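Local coordinates for protein alginase (Pseudoalteromonas, PDB 4Q8K) that cleaves the polysaccharide alginate as a family 18 polysaccharide lyase, probably by beta-elimination, as other alginate lyases do, at residues L170-L175 and F317-Y322; E206-T211 and V362-E367; R263-S268 and P308-S313; L323-P328 and E348-T353. All blocks are in the same frame, centred on the assembly; numbering follows the deposited sequence.

Interaction 1: residues L170-L175 and F317-Y322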
loop_
_atom_site.group_PDB
_atom_site.type_symbol
_atom_site.label_atom_id
_atom_site.label_comp_id
_atom_site.label_asym_id
_atom_site.label_seq_id
_atom_site.Cartn_x
_atom_site.Cartn_y
_atom_site.Cartn_z
ATOM N N LEU A 170 9.786 -10.372 3.725
ATOM C CA LEU A 170 9.258 -9.991 2.421
ATOM C C LEU A 170 9.880 -8.668 1.991
ATOM O O LEU A 170 9.898 -7.702 2.757
ATOM C CB LEU A 170 7.735 -9.850 2.460
ATOM C CG LEU A 170 6.909 -11.101 2.772
ATOM C CD1 LEU A 170 5.443 -10.738 2.900
ATOM C CD2 LEU A 170 7.099 -12.160 1.694
ATOM N N VAL A 171 10.403 -8.630 0.771
ATOM C CA VAL A 171 10.984 -7.401 0.233
ATOM C C VAL A 171 10.279 -7.018 -1.054
ATOM O O VAL A 171 10.297 -7.774 -2.023
ATOM C CB VAL A 171 12.488 -7.558 -0.051
ATOM C CG1 VAL A 171 12.980 -6.403 -0.920
ATOM C CG2 VAL A 171 13.267 -7.639 1.253
ATOM N N PHE A 172 9.661 -5.842 -1.061
ATOM C CA PHE A 172 8.904 -5.378 -2.219
ATOM C C PHE A 172 9.658 -4.264 -2.927
ATOM O O PHE A 172 9.880 -3.192 -2.360
ATOM C CB PHE A 172 7.510 -4.899 -1.806
ATOM C CG PHE A 172 6.689 -5.955 -1.101
ATOM C CD1 PHE A 172 5.964 -6.890 -1.830
ATOM C CD2 PHE A 172 6.657 -6.023 0.280
ATOM C CE1 PHE A 172 5.211 -7.865 -1.193
ATOM C CE2 PHE A 172 5.902 -7.004 0.922
ATOM C CZ PHE A 172 5.188 -7.918 0.187
ATOM N N VAL A 173 10.050 -4.532 -4.171
ATOM C CA VAL A 173 10.908 -3.633 -4.929
ATOM C C VAL A 173 10.320 -3.395 -6.319
ATOM O O VAL A 173 10.690 -4.062 -7.288
ATOM C CB VAL A 173 12.309 -4.229 -5.060
ATOM C CG1 VAL A 173 13.130 -3.946 -3.804
ATOM C CG2 VAL A 173 12.214 -5.746 -5.317
ATOM N N PRO A 174 9.378 -2.456 -6.421
ATOM C CA PRO A 174 8.660 -2.179 -7.668
ATOM C C PRO A 174 9.568 -1.637 -8.783
ATOM O O PRO A 174 9.233 -1.818 -9.954
ATOM C CB PRO A 174 7.622 -1.138 -7.243
ATOM C CG PRO A 174 8.234 -0.485 -6.037
ATOM C CD PRO A 174 8.911 -1.598 -5.313
ATOM N N LEU A 175 10.690 -1.013 -8.440
ATOM C CA LEU A 175 11.626 -0.565 -9.475
ATOM C C LEU A 175 12.256 -1.750 -10.191
ATOM O O LEU A 175 12.799 -1.601 -11.291
ATOM C CB LEU A 175 12.731 0.315 -8.893
ATOM C CG LEU A 175 12.302 1.640 -8.256
ATOM C CD1 LEU A 175 13.476 2.268 -7.522
ATOM C CD2 LEU A 175 11.697 2.595 -9.287
ATOM N N PHE A 317 -8.101 -7.102 -0.037
ATOM C CA PHE A 317 -6.948 -6.505 0.596
ATOM C C PHE A 317 -5.691 -6.753 -0.236
ATOM O O PHE A 317 -5.522 -7.836 -0.808
ATOM C CB PHE A 317 -6.761 -7.095 1.994
ATOM C CG PHE A 317 -5.643 -6.462 2.777
ATOM C CD1 PHE A 317 -5.753 -5.157 3.221
ATOM C CD2 PHE A 317 -4.502 -7.179 3.091
ATOM C CE1 PHE A 317 -4.729 -4.566 3.950
ATOM C CE2 PHE A 317 -3.473 -6.603 3.814
ATOM C CZ PHE A 317 -3.592 -5.288 4.251
ATOM N N LYS A 318 -4.820 -5.745 -0.297
ATOM C CA LYS A 318 -3.512 -5.885 -0.923
ATOM C C LYS A 318 -2.450 -5.257 -0.044
ATOM O O LYS A 318 -2.737 -4.345 0.741
ATOM C CB LYS A 318 -3.478 -5.191 -2.294
ATOM C CG LYS A 318 -4.720 -5.381 -3.131
ATOM C CD LYS A 318 -4.489 -4.965 -4.580
ATOM C CE LYS A 318 -4.289 -3.469 -4.720
ATOM N NZ LYS A 318 -4.026 -3.110 -6.162
ATOM N N PHE A 319 -1.212 -5.713 -0.181
ATOM C CA PHE A 319 -0.128 -5.069 0.553
ATOM C C PHE A 319 1.182 -5.297 -0.184
ATOM O O PHE A 319 1.299 -6.241 -0.965
ATOM C CB PHE A 319 -0.056 -5.608 1.984
ATOM C CG PHE A 319 0.374 -7.042 2.066
ATOM C CD1 PHE A 319 -0.553 -8.062 1.914
ATOM C CD2 PHE A 319 1.693 -7.368 2.294
ATOM C CE1 PHE A 319 -0.158 -9.391 1.984
ATOM C CE2 PHE A 319 2.096 -8.697 2.368
ATOM C CZ PHE A 319 1.163 -9.704 2.215
ATOM N N GLY A 320 2.147 -4.417 0.062
ATOM C CA GLY A 320 3.441 -4.464 -0.596
ATOM C C GLY A 320 3.956 -3.065 -0.870
ATOM O O GLY A 320 4.024 -2.222 0.023
ATOM N N ASN A 321 4.322 -2.800 -2.115
ATOM C CA ASN A 321 4.878 -1.499 -2.434
ATOM C C ASN A 321 4.395 -1.129 -3.821
ATOM O O ASN A 321 4.894 -1.654 -4.825
ATOM C CB ASN A 321 6.409 -1.560 -2.340
ATOM C CG ASN A 321 7.083 -0.243 -2.694
ATOM O OD1 ASN A 321 6.439 0.695 -3.155
ATOM N ND2 ASN A 321 8.393 -0.186 -2.504
ATOM N N TYR A 322 3.376 -0.274 -3.863
ATOM C CA TYR A 322 2.825 0.235 -5.112
ATOM C C TYR A 322 3.297 1.675 -5.296
ATOM O O TYR A 322 2.688 2.606 -4.779
ATOM C CB TYR A 322 1.304 0.172 -5.035
ATOM C CG TYR A 322 0.542 0.624 -6.255
ATOM C CD1 TYR A 322 1.188 0.969 -7.437
ATOM C CD2 TYR A 322 -0.844 0.719 -6.218
ATOM C CE1 TYR A 322 0.473 1.380 -8.543
ATOM C CE2 TYR A 322 -1.570 1.136 -7.322
ATOM C CZ TYR A 322 -0.899 1.467 -8.483
ATOM O OH TYR A 322 -1.614 1.878 -9.586
#
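Leu170 meets Phe319 through one methyl. Its CD1 lies 4.0 Å from Phe319 CE2, at the edge of that ring and near its plane. Two residues on comes Phe172, which with Asn321 carries much of the contact. The CG of Phe172 is anti to the carbonyl carbon (chi1 -58°), which lays the ring over the backbone of Gly320. Gly320 CA sits 3.5 Å from the Phe172 ring centroid, almost on the ring normal, a CH-pi contact. The far end of the ring, CZ, is 3.9 Å from Phe319 CE2, and the two ring planes stand at 82°. An alanine in place of Phe172 would be likely to open a gap over Gly320 and leave the Phe319 ring without this neighbour. The chain turns a corner at Gly320, in the FKFGNY run of the YFKxGxYxQ signature of related alginate lyases. These enzymes share a jelly-roll beta-sandwich, and here strand 169-172 of one sheet packs on the other. Phe172 O accepts a weak hydrogen bond from Asn321 ND2 (3.4 Å). Pro174 then packs its CG and CD against the Asn321 amide, with CD 3.2 Å from ND2. Asn321 OD1 is hydrogen-bonded to Thr222, and ND2 also to Ser355.

Interaction 2: residues E206-T211 and V362-E367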
loop_
_atom_site.group_PDB
_atom_site.type_symbol
_atom_site.label_atom_id
_atom_site.label_comp_id
_atom_site.label_asym_id
_atom_site.label_seq_id
_atom_site.Cartn_x
_atom_site.Cartn_y
_atom_site.Cartn_z
ATOM N N GLU A 206 -10.859 -9.224 9.091
ATOM C CA GLU A 206 -9.465 -9.379 8.702
ATOM C C GLU A 206 -8.544 -8.578 9.563
ATOM O O GLU A 206 -8.836 -7.474 9.907
ATOM C CB GLU A 206 -9.181 -8.800 7.347
ATOM C CG GLU A 206 -9.967 -9.255 6.211
ATOM C CD GLU A 206 -9.694 -8.371 5.002
ATOM O OE1 GLU A 206 -8.755 -8.689 4.292
ATOM O OE2 GLU A 206 -10.431 -7.411 4.806
ATOM N N VAL A 207 -7.392 -9.141 9.826
ATOM C CA VAL A 207 -6.350 -8.431 10.536
ATOM C C VAL A 207 -5.044 -8.636 9.784
ATOM O O VAL A 207 -4.650 -9.778 9.524
ATOM C CB VAL A 207 -6.173 -8.978 11.961
ATOM C CG1 VAL A 207 -5.018 -8.278 12.662
ATOM C CG2 VAL A 207 -7.473 -8.829 12.764
ATOM N N PHE A 208 -4.385 -7.539 9.416
ATOM C CA PHE A 208 -3.047 -7.611 8.851
ATOM C C PHE A 208 -2.126 -6.816 9.756
ATOM O O PHE A 208 -2.442 -5.686 10.135
ATOM C CB PHE A 208 -3.012 -7.040 7.427
ATOM C CG PHE A 208 -1.623 -6.962 6.833
ATOM C CD1 PHE A 208 -1.092 -8.035 6.150
ATOM C CD2 PHE A 208 -0.855 -5.806 6.954
ATOM C CE1 PHE A 208 0.188 -7.967 5.589
ATOM C CE2 PHE A 208 0.415 -5.730 6.415
ATOM C CZ PHE A 208 0.939 -6.816 5.726
ATOM N N GLU A 209 -1.004 -7.421 10.129
ATOM C CA GLU A 209 0.005 -6.730 10.906
ATOM C C GLU A 209 1.374 -7.031 10.325
ATOM O O GLU A 209 1.630 -8.148 9.879
ATOM C CB GLU A 209 -0.048 -7.136 12.382
ATOM C CG GLU A 209 0.901 -6.327 13.266
ATOM C CD GLU A 209 0.516 -6.334 14.737
ATOM O OE1 GLU A 209 -0.395 -7.096 15.128
ATOM O OE2 GLU A 209 1.129 -5.560 15.502
ATOM N N ALA A 210 2.238 -6.023 10.324
ATOM C CA ALA A 210 3.594 -6.179 9.839
ATOM C C ALA A 210 4.510 -5.133 10.462
ATOM O O ALA A 210 4.076 -4.027 10.810
ATOM C CB ALA A 210 3.624 -6.079 8.324
ATOM N N THR A 211 5.765 -5.515 10.640
ATOM C CA THR A 211 6.842 -4.593 10.945
ATOM C C THR A 211 7.397 -4.140 9.593
ATOM O O THR A 211 7.850 -4.963 8.781
ATOM C CB THR A 211 7.929 -5.299 11.776
ATOM O OG1 THR A 211 7.396 -5.624 13.066
ATOM C CG2 THR A 211 9.162 -4.427 11.949
ATOM N N VAL A 362 5.106 -10.711 10.096
ATOM C CA VAL A 362 3.864 -10.524 9.378
ATOM C C VAL A 362 2.804 -11.514 9.841
ATOM O O VAL A 362 3.093 -12.693 10.039
ATOM C CB VAL A 362 4.092 -10.698 7.874
ATOM C CG1 VAL A 362 2.807 -10.452 7.100
ATOM C CG2 VAL A 362 5.197 -9.752 7.414
ATOM N N SER A 363 1.580 -11.030 10.020
ATOM C CA SER A 363 0.447 -11.920 10.240
ATOM C C SER A 363 -0.774 -11.478 9.444
ATOM O O SER A 363 -0.964 -10.300 9.160
ATOM C CB SER A 363 0.120 -12.052 11.732
ATOM O OG SER A 363 -0.183 -10.792 12.294
ATOM N N TYR A 364 -1.569 -12.437 9.032
ATOM C CA TYR A 364 -2.811 -12.157 8.366
ATOM C C TYR A 364 -3.851 -13.162 8.782
ATOM O O TYR A 364 -3.614 -14.322 8.742
ATOM C CB TYR A 364 -2.673 -12.176 6.844
ATOM C CG TYR A 364 -3.931 -11.842 6.149
ATOM C CD1 TYR A 364 -4.393 -10.558 6.069
ATOM C CD2 TYR A 364 -4.692 -12.824 5.591
ATOM C CE1 TYR A 364 -5.563 -10.274 5.420
ATOM C CE2 TYR A 364 -5.860 -12.557 4.962
ATOM C CZ TYR A 364 -6.306 -11.292 4.875
ATOM O OH TYR A 364 -7.492 -11.076 4.266
ATOM N N THR A 365 -4.999 -12.678 9.203
ATOM C CA THR A 365 -6.123 -13.553 9.467
ATOM C C THR A 365 -7.339 -13.062 8.757
ATOM O O THR A 365 -7.542 -11.893 8.616
ATOM C CB THR A 365 -6.463 -13.660 10.966
ATOM O OG1 THR A 365 -7.081 -12.465 11.377
ATOM C CG2 THR A 365 -5.282 -13.873 11.792
ATOM N N ARG A 366 -8.158 -14.014 8.349
ATOM C CA ARG A 366 -9.330 -13.762 7.585
ATOM C C ARG A 366 -10.443 -14.729 7.971
ATOM O O ARG A 366 -10.288 -15.905 7.857
ATOM C CB ARG A 366 -9.016 -13.974 6.125
ATOM C CG ARG A 366 -10.145 -13.765 5.171
ATOM C CD ARG A 366 -9.707 -14.148 3.765
ATOM N NE ARG A 366 -10.735 -13.845 2.803
ATOM C CZ ARG A 366 -10.965 -12.644 2.329
ATOM N NH1 ARG A 366 -10.224 -11.651 2.712
ATOM N NH2 ARG A 366 -11.925 -12.450 1.484
ATOM N N GLU A 367 -11.539 -14.193 8.468
ATOM C CA GLU A 367 -12.752 -14.961 8.720
ATOM C C GLU A 367 -13.976 -14.380 8.059
ATOM O O GLU A 367 -14.257 -13.220 8.141
ATOM C CB GLU A 367 -13.001 -15.160 10.210
ATOM C CG GLU A 367 -12.605 -14.020 11.097
ATOM C CD GLU A 367 -11.719 -14.445 12.244
ATOM O OE1 GLU A 367 -10.862 -15.310 12.047
ATOM O OE2 GLU A 367 -11.889 -13.913 13.350
HETATM O O HOH W 1 -9.938 -8.862 1.659
HETATM O O HOH W 2 -2.896 -10.780 11.587
#
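Strands 206-211 and 362-367 are antiparallel neighbours in the seven-stranded sheet, and the contact between them is backbone pairing with a polar cluster at one end. The hydrogen-bonded pairs are Val207 with Thr365 and Glu209 with Ser363. Each makes two bonds, among them Thr365 N to Val207 O at 2.9 Å. On the core-facing side, Phe208 CB touches the edge of the Tyr364 ring at CD1 (4.0 Å). With CG anti to the backbone N (chi1 -178°), Tyr364 reaches Glu206. Tyr364 OH donates to the anti lone pair of Glu206 OE1 at 2.7 Å, with ring and carboxylate planes 83° apart. Arg366 NH1 donates to Tyr364 OH at 3.2 Å, in its guanidinium plane. The salt bridge from Arg366 NH1 to Glu206 OE1 is long at 3.7 Å, and a water joins the two. A phenylalanine in place of Tyr364 would probably leave OE1 without this donor and NH1 without one of its acceptors. Glu206 OE2 is hydrogen-bonded to His227 and Asn291, and Arg366 NH2 to Leu197 O. Phe208 and Tyr364 face the core with the Glu206 cluster, while Val207, Glu209, Ser363 and Thr365 lie on the more exposed face, consistent with the jelly-roll sandwich.

Interaction 3: residues R263-S268 and P308-S313; sequences RLRNTS and PVEDDS
Glu310 reaches across to the turn after strand 257-265, and its side chain can be followed outward along Asn266 and Arg265. CB lies 3.2 Å from Asn266 O. CG stays near Asn266 O, at 4.2 Å. The chain then runs extended, with CG anti to the backbone N (chi1 -173°), so the carboxylate lies beside Arg265, pointing the same way. OE1 comes 3.8 Å from Arg265 CD. The guanidinium and carboxylate planes are 26° apart, but Arg265 NE stays 5.1 Å from Glu310 OE1. The guanidinium is instead held by Thr234 O, Gly269 O and a salt bridge to Glu271. The firm direct link is in the backbone, where Glu310 N donates to Arg265 O at 3.0 Å. Val309 CB also presses on Arg265 O, at 3.3 Å. A water donates to Pro308 O (2.7 Å) and accepts from Thr267 N. Thus the loop after strand 303-308 is joined to the end of strand 257-265, which belongs to the other sheet. The backbone bond and the water bridge do the polar joining, while any attraction between Arg265 and Glu310 is probably weak at most, because the guanidinium is paired with Glu271.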
loop_
_atom_site.group_PDB
_atom_site.type_symbol
_atom_site.label_atom_id
_atom_site.label_comp_id
_atom_site.label_asym_id
_atom_site.label_seq_id
_atom_site.Cartn_x
_atom_site.Cartn_y
_atom_site.Cartn_z
ATOM N N ARG A 263 -5.968 6.920 3.999
ATOM C CA ARG A 263 -7.241 7.430 3.503
ATOM C C ARG A 263 -8.241 6.300 3.584
ATOM O O ARG A 263 -7.957 5.181 3.125
ATOM C CB ARG A 263 -7.128 7.873 2.045
ATOM C CG ARG A 263 -6.316 9.127 1.847
ATOM C CD ARG A 263 -6.174 9.486 0.374
ATOM N NE ARG A 263 -5.709 10.862 0.257
ATOM C CZ ARG A 263 -6.526 11.901 0.144
ATOM N NH1 ARG A 263 -7.837 11.703 0.108
ATOM N NH2 ARG A 263 -6.033 13.130 0.071
ATOM N N LEU A 264 -9.403 6.609 4.154
ATOM C CA LEU A 264 -10.520 5.680 4.280
ATOM C C LEU A 264 -11.755 6.251 3.601
ATOM O O LEU A 264 -12.176 7.370 3.900
ATOM C CB LEU A 264 -10.837 5.418 5.759
ATOM C CG LEU A 264 -9.698 4.828 6.587
ATOM C CD1 LEU A 264 -10.114 4.709 8.066
ATOM C CD2 LEU A 264 -9.297 3.472 6.032
ATOM N N ARG A 265 -12.357 5.484 2.698
ATOM C CA ARG A 265 -13.561 5.959 2.025
ATOM C C ARG A 265 -14.808 5.702 2.875
ATOM O O ARG A 265 -15.176 4.554 3.115
ATOM C CB ARG A 265 -13.699 5.298 0.656
ATOM C CG ARG A 265 -14.722 5.968 -0.240
ATOM C CD ARG A 265 -14.629 5.460 -1.683
ATOM N NE ARG A 265 -13.348 5.758 -2.334
ATOM C CZ ARG A 265 -13.028 6.941 -2.859
ATOM N NH1 ARG A 265 -11.847 7.121 -3.438
ATOM N NH2 ARG A 265 -13.886 7.951 -2.800
ATOM N N ASN A 266 -15.456 6.766 3.337
ATOM C CA ASN A 266 -16.612 6.597 4.217
ATOM C C ASN A 266 -17.883 6.114 3.507
ATOM O O ASN A 266 -17.879 5.881 2.292
ATOM C CB ASN A 266 -16.862 7.842 5.093
ATOM C CG ASN A 266 -17.286 9.079 4.294
ATOM O OD1 ASN A 266 -16.979 10.210 4.688
ATOM N ND2 ASN A 266 -18.014 8.877 3.205
ATOM N N THR A 267 -18.961 5.953 4.270
ATOM C CA THR A 267 -20.205 5.397 3.748
ATOM C C THR A 267 -20.899 6.343 2.770
ATOM O O THR A 267 -21.791 5.931 2.032
ATOM C CB THR A 267 -21.190 5.014 4.883
ATOM O OG1 THR A 267 -21.453 6.157 5.706
ATOM C CG2 THR A 267 -20.616 3.901 5.738
ATOM N N SER A 268 -20.488 7.608 2.774
ATOM C CA SER A 268 -20.999 8.587 1.820
ATOM C C SER A 268 -20.203 8.581 0.510
ATOM O O SER A 268 -20.569 9.260 -0.451
ATOM C CB SER A 268 -20.967 9.986 2.428
ATOM O OG SER A 268 -21.841 10.081 3.542
ATOM N N PRO A 308 -16.410 3.364 9.761
ATOM C CA PRO A 308 -17.130 2.472 8.848
ATOM C C PRO A 308 -16.842 2.930 7.425
ATOM O O PRO A 308 -16.784 4.131 7.181
ATOM C CB PRO A 308 -18.604 2.714 9.202
ATOM C CG PRO A 308 -18.580 3.271 10.614
ATOM C CD PRO A 308 -17.320 4.101 10.658
ATOM N N VAL A 309 -16.666 1.994 6.502
ATOM C CA VAL A 309 -16.310 2.358 5.132
ATOM C C VAL A 309 -17.418 1.993 4.150
ATOM O O VAL A 309 -18.273 1.159 4.449
ATOM C CB VAL A 309 -15.005 1.680 4.701
ATOM C CG1 VAL A 309 -13.837 2.149 5.564
ATOM C CG2 VAL A 309 -15.140 0.165 4.769
ATOM N N GLU A 310 -17.412 2.629 2.982
ATOM C CA GLU A 310 -18.366 2.275 1.936
ATOM C C GLU A 310 -18.150 0.815 1.566
ATOM O O GLU A 310 -17.031 0.395 1.284
ATOM C CB GLU A 310 -18.188 3.162 0.702
ATOM C CG GLU A 310 -19.273 2.961 -0.359
ATOM C CD GLU A 310 -19.248 4.030 -1.447
ATOM O OE1 GLU A 310 -18.189 4.219 -2.076
ATOM O OE2 GLU A 310 -20.288 4.690 -1.666
ATOM N N ASP A 311 -19.224 0.041 1.595
ATOM C CA ASP A 311 -19.142 -1.385 1.326
ATOM C C ASP A 311 -18.940 -1.638 -0.167
ATOM O O ASP A 311 -19.391 -0.860 -1.004
ATOM C CB ASP A 311 -20.425 -2.058 1.822
ATOM C CG ASP A 311 -20.233 -3.526 2.146
ATOM O OD1 ASP A 311 -19.080 -3.997 2.148
ATOM O OD2 ASP A 311 -21.246 -4.202 2.420
ATOM N N ASP A 312 -18.240 -2.715 -0.491
ATOM C CA ASP A 312 -18.145 -3.195 -1.863
ATOM C C ASP A 312 -18.263 -4.704 -1.814
ATOM O O ASP A 312 -17.630 -5.341 -0.978
ATOM C CB ASP A 312 -16.813 -2.799 -2.498
ATOM C CG ASP A 312 -16.683 -3.286 -3.938
ATOM O OD1 ASP A 312 -16.489 -4.502 -4.140
ATOM O OD2 ASP A 312 -16.772 -2.452 -4.868
ATOM N N SER A 313 -19.059 -5.273 -2.714
ATOM C CA SER A 313 -19.411 -6.693 -2.649
ATOM C C SER A 313 -18.275 -7.664 -2.986
ATOM O O SER A 313 -18.332 -8.840 -2.615
ATOM C CB SER A 313 -20.615 -6.980 -3.549
ATOM O OG SER A 313 -20.295 -6.738 -4.904
HETATM O O HOH W 3 -18.443 6.223 7.307
#

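Interaction 4: residues L323-P328 and E348-T353; sequences LQSQDP and EDLGIT
Leu350 packs its two methyls on the backbone of 326-328, just where helix 340-349 ends in a Schellman motif. CD2 is 3.5 Å from Gln326 O and 3.7 Å from Asp327 CA. It also touches Pro328 CD at 4.0 Å, the two side chains running antiparallel alongside. Leu350 CD1 is turned to the same loop, 4.0 Å from Gln326 N. The CG of Leu350 stands anti to the carbonyl carbon (chi1 -68°), and this sends both methyls at the loop. Further out, Gly351 has a positive phi of 69° and its N is hydrogen-bonded to Glu348 O. That turn brings the chain round, and both Leu350 and Ile352 then point their CB atoms at segment 323-328. On the other side Ser325 centres an inverse gamma turn, and its OG is hydrogen-bonded to Cys334 O. Cys334 is disulfide-linked to Cys346 of the helix, a covalent tie beside this apolar one. Asp327 OD1 accepts from Tyr329 N and Thr330 N and so fixes the loop beyond. Leu323 rests on Phe347 of the helix and on Pro174 and Leu175, while its CD2 lies 3.9 Å from Ile352 CG2.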
loop_
_atom_site.group_PDB
_atom_site.type_symbol
_atom_site.label_atom_id
_atom_site.label_comp_id
_atom_site.label_asym_id
_atom_site.label_seq_id
_atom_site.Cartn_x
_atom_site.Cartn_y
_atom_site.Cartn_z
ATOM N N LEU A 323 4.391 1.838 -6.040
ATOM C CA LEU A 323 5.045 3.133 -6.238
ATOM C C LEU A 323 4.269 4.024 -7.212
ATOM O O LEU A 323 3.993 3.631 -8.350
ATOM C CB LEU A 323 6.475 2.908 -6.744
ATOM C CG LEU A 323 7.453 4.091 -6.770
ATOM C CD1 LEU A 323 7.771 4.563 -5.356
ATOM C CD2 LEU A 323 8.734 3.690 -7.518
ATOM N N GLN A 324 3.914 5.221 -6.741
ATOM C CA GLN A 324 3.030 6.129 -7.453
ATOM C C GLN A 324 3.831 7.051 -8.366
ATOM O O GLN A 324 4.798 7.666 -7.926
ATOM C CB GLN A 324 2.244 6.980 -6.449
ATOM C CG GLN A 324 1.423 6.159 -5.446
ATOM C CD GLN A 324 0.325 5.347 -6.124
ATOM O OE1 GLN A 324 0.378 4.113 -6.160
ATOM N NE2 GLN A 324 -0.679 6.037 -6.655
ATOM N N SER A 325 3.426 7.144 -9.632
ATOM C CA SER A 325 4.129 8.014 -10.575
ATOM C C SER A 325 3.532 9.413 -10.491
ATOM O O SER A 325 2.577 9.730 -11.191
ATOM C CB SER A 325 4.029 7.468 -12.001
ATOM O OG SER A 325 4.820 8.239 -12.893
ATOM N N GLN A 326 4.092 10.235 -9.605
ATOM C CA GLN A 326 3.521 11.543 -9.289
ATOM C C GLN A 326 4.621 12.516 -8.865
ATOM O O GLN A 326 5.552 12.150 -8.138
ATOM C CB GLN A 326 2.461 11.400 -8.177
ATOM C CG GLN A 326 1.584 12.625 -7.953
ATOM C CD GLN A 326 0.616 12.429 -6.792
ATOM O OE1 GLN A 326 -0.510 12.919 -6.816
ATOM N NE2 GLN A 326 1.055 11.703 -5.780
ATOM N N ASP A 327 4.529 13.752 -9.345
ATOM C CA ASP A 327 5.461 14.795 -8.941
ATOM C C ASP A 327 5.139 15.154 -7.491
ATOM O O ASP A 327 3.987 15.411 -7.174
ATOM C CB ASP A 327 5.269 16.025 -9.825
ATOM C CG ASP A 327 6.393 17.031 -9.679
ATOM O OD1 ASP A 327 6.554 17.597 -8.572
ATOM O OD2 ASP A 327 7.119 17.251 -10.681
ATOM N N PRO A 328 6.149 15.157 -6.607
ATOM C CA PRO A 328 5.865 15.431 -5.190
ATOM C C PRO A 328 5.567 16.906 -4.903
ATOM O O PRO A 328 4.920 17.204 -3.899
ATOM C CB PRO A 328 7.154 14.996 -4.486
ATOM C CG PRO A 328 8.218 15.183 -5.530
ATOM C CD PRO A 328 7.555 14.791 -6.825
ATOM N N GLU A 348 12.705 7.804 -13.346
ATOM C CA GLU A 348 14.032 8.347 -13.584
ATOM C C GLU A 348 14.041 9.855 -13.354
ATOM O O GLU A 348 14.890 10.371 -12.628
ATOM C CB GLU A 348 14.500 8.003 -15.000
ATOM C CG GLU A 348 14.946 6.563 -15.138
ATOM C CD GLU A 348 15.328 6.211 -16.567
ATOM O OE1 GLU A 348 15.876 5.110 -16.777
ATOM O OE2 GLU A 348 15.079 7.040 -17.469
ATOM N N ASP A 349 13.084 10.544 -13.963
ATOM C CA ASP A 349 13.010 12.001 -13.904
ATOM C C ASP A 349 12.654 12.476 -12.497
ATOM O O ASP A 349 13.097 13.544 -12.063
ATOM C CB ASP A 349 11.986 12.527 -14.915
ATOM C CG ASP A 349 12.427 12.322 -16.369
ATOM O OD1 ASP A 349 13.540 11.817 -16.601
ATOM O OD2 ASP A 349 11.651 12.695 -17.272
ATOM N N LEU A 350 11.865 11.668 -11.789
ATOM C CA LEU A 350 11.465 11.988 -10.417
ATOM C C LEU A 350 12.585 11.724 -9.429
ATOM O O LEU A 350 12.459 12.032 -8.242
ATOM C CB LEU A 350 10.239 11.170 -10.007
ATOM C CG LEU A 350 8.933 11.503 -10.717
ATOM C CD1 LEU A 350 7.963 10.336 -10.585
ATOM C CD2 LEU A 350 8.334 12.793 -10.170
ATOM N N GLY A 351 13.677 11.145 -9.910
ATOM C CA GLY A 351 14.789 10.795 -9.054
ATOM C C GLY A 351 14.494 9.658 -8.082
ATOM O O GLY A 351 15.130 9.561 -7.025
ATOM N N ILE A 352 13.538 8.797 -8.427
ATOM C CA ILE A 352 13.262 7.636 -7.576
ATOM C C ILE A 352 14.094 6.437 -8.024
ATOM O O ILE A 352 13.721 5.727 -8.951
ATOM C CB ILE A 352 11.774 7.262 -7.542
ATOM C CG1 ILE A 352 10.917 8.488 -7.224
ATOM C CG2 ILE A 352 11.549 6.166 -6.515
ATOM C CD1 ILE A 352 11.339 9.215 -5.987
ATOM N N THR A 353 15.234 6.242 -7.370
ATOM C CA THR A 353 16.159 5.163 -7.704
ATOM C C THR A 353 16.198 4.109 -6.611
ATOM O O THR A 353 16.867 3.086 -6.753
ATOM C CB THR A 353 17.599 5.689 -7.922
ATOM O OG1 THR A 353 18.033 6.401 -6.753
ATOM C CG2 THR A 353 17.663 6.614 -9.137
#

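Overall arrangement
Interactions 1 and 2 touch in the core between the sheets. Phe319 CD2 is 3.6 Å from Phe208 CZ, and Phe317 CB is 3.4 Å from Glu206 OE1. Interaction 4 continues strand 321-324 from interaction 1. There Leu175 CD2 meets Leu323 CD2 at 3.6 Å. Interaction 3 touches none of the others; its centre is about 20 Å from that of interaction 2. Interactions 2 and 4 are the farthest pair, their centres about 30 Å apart on opposite sides of the chain's centre. The side chain of Pro328 in interaction 4 is about 8 Å from the bound calcium, and that of Gln326 about 4 Å from a sulfate, probably from the crystallisation liquor.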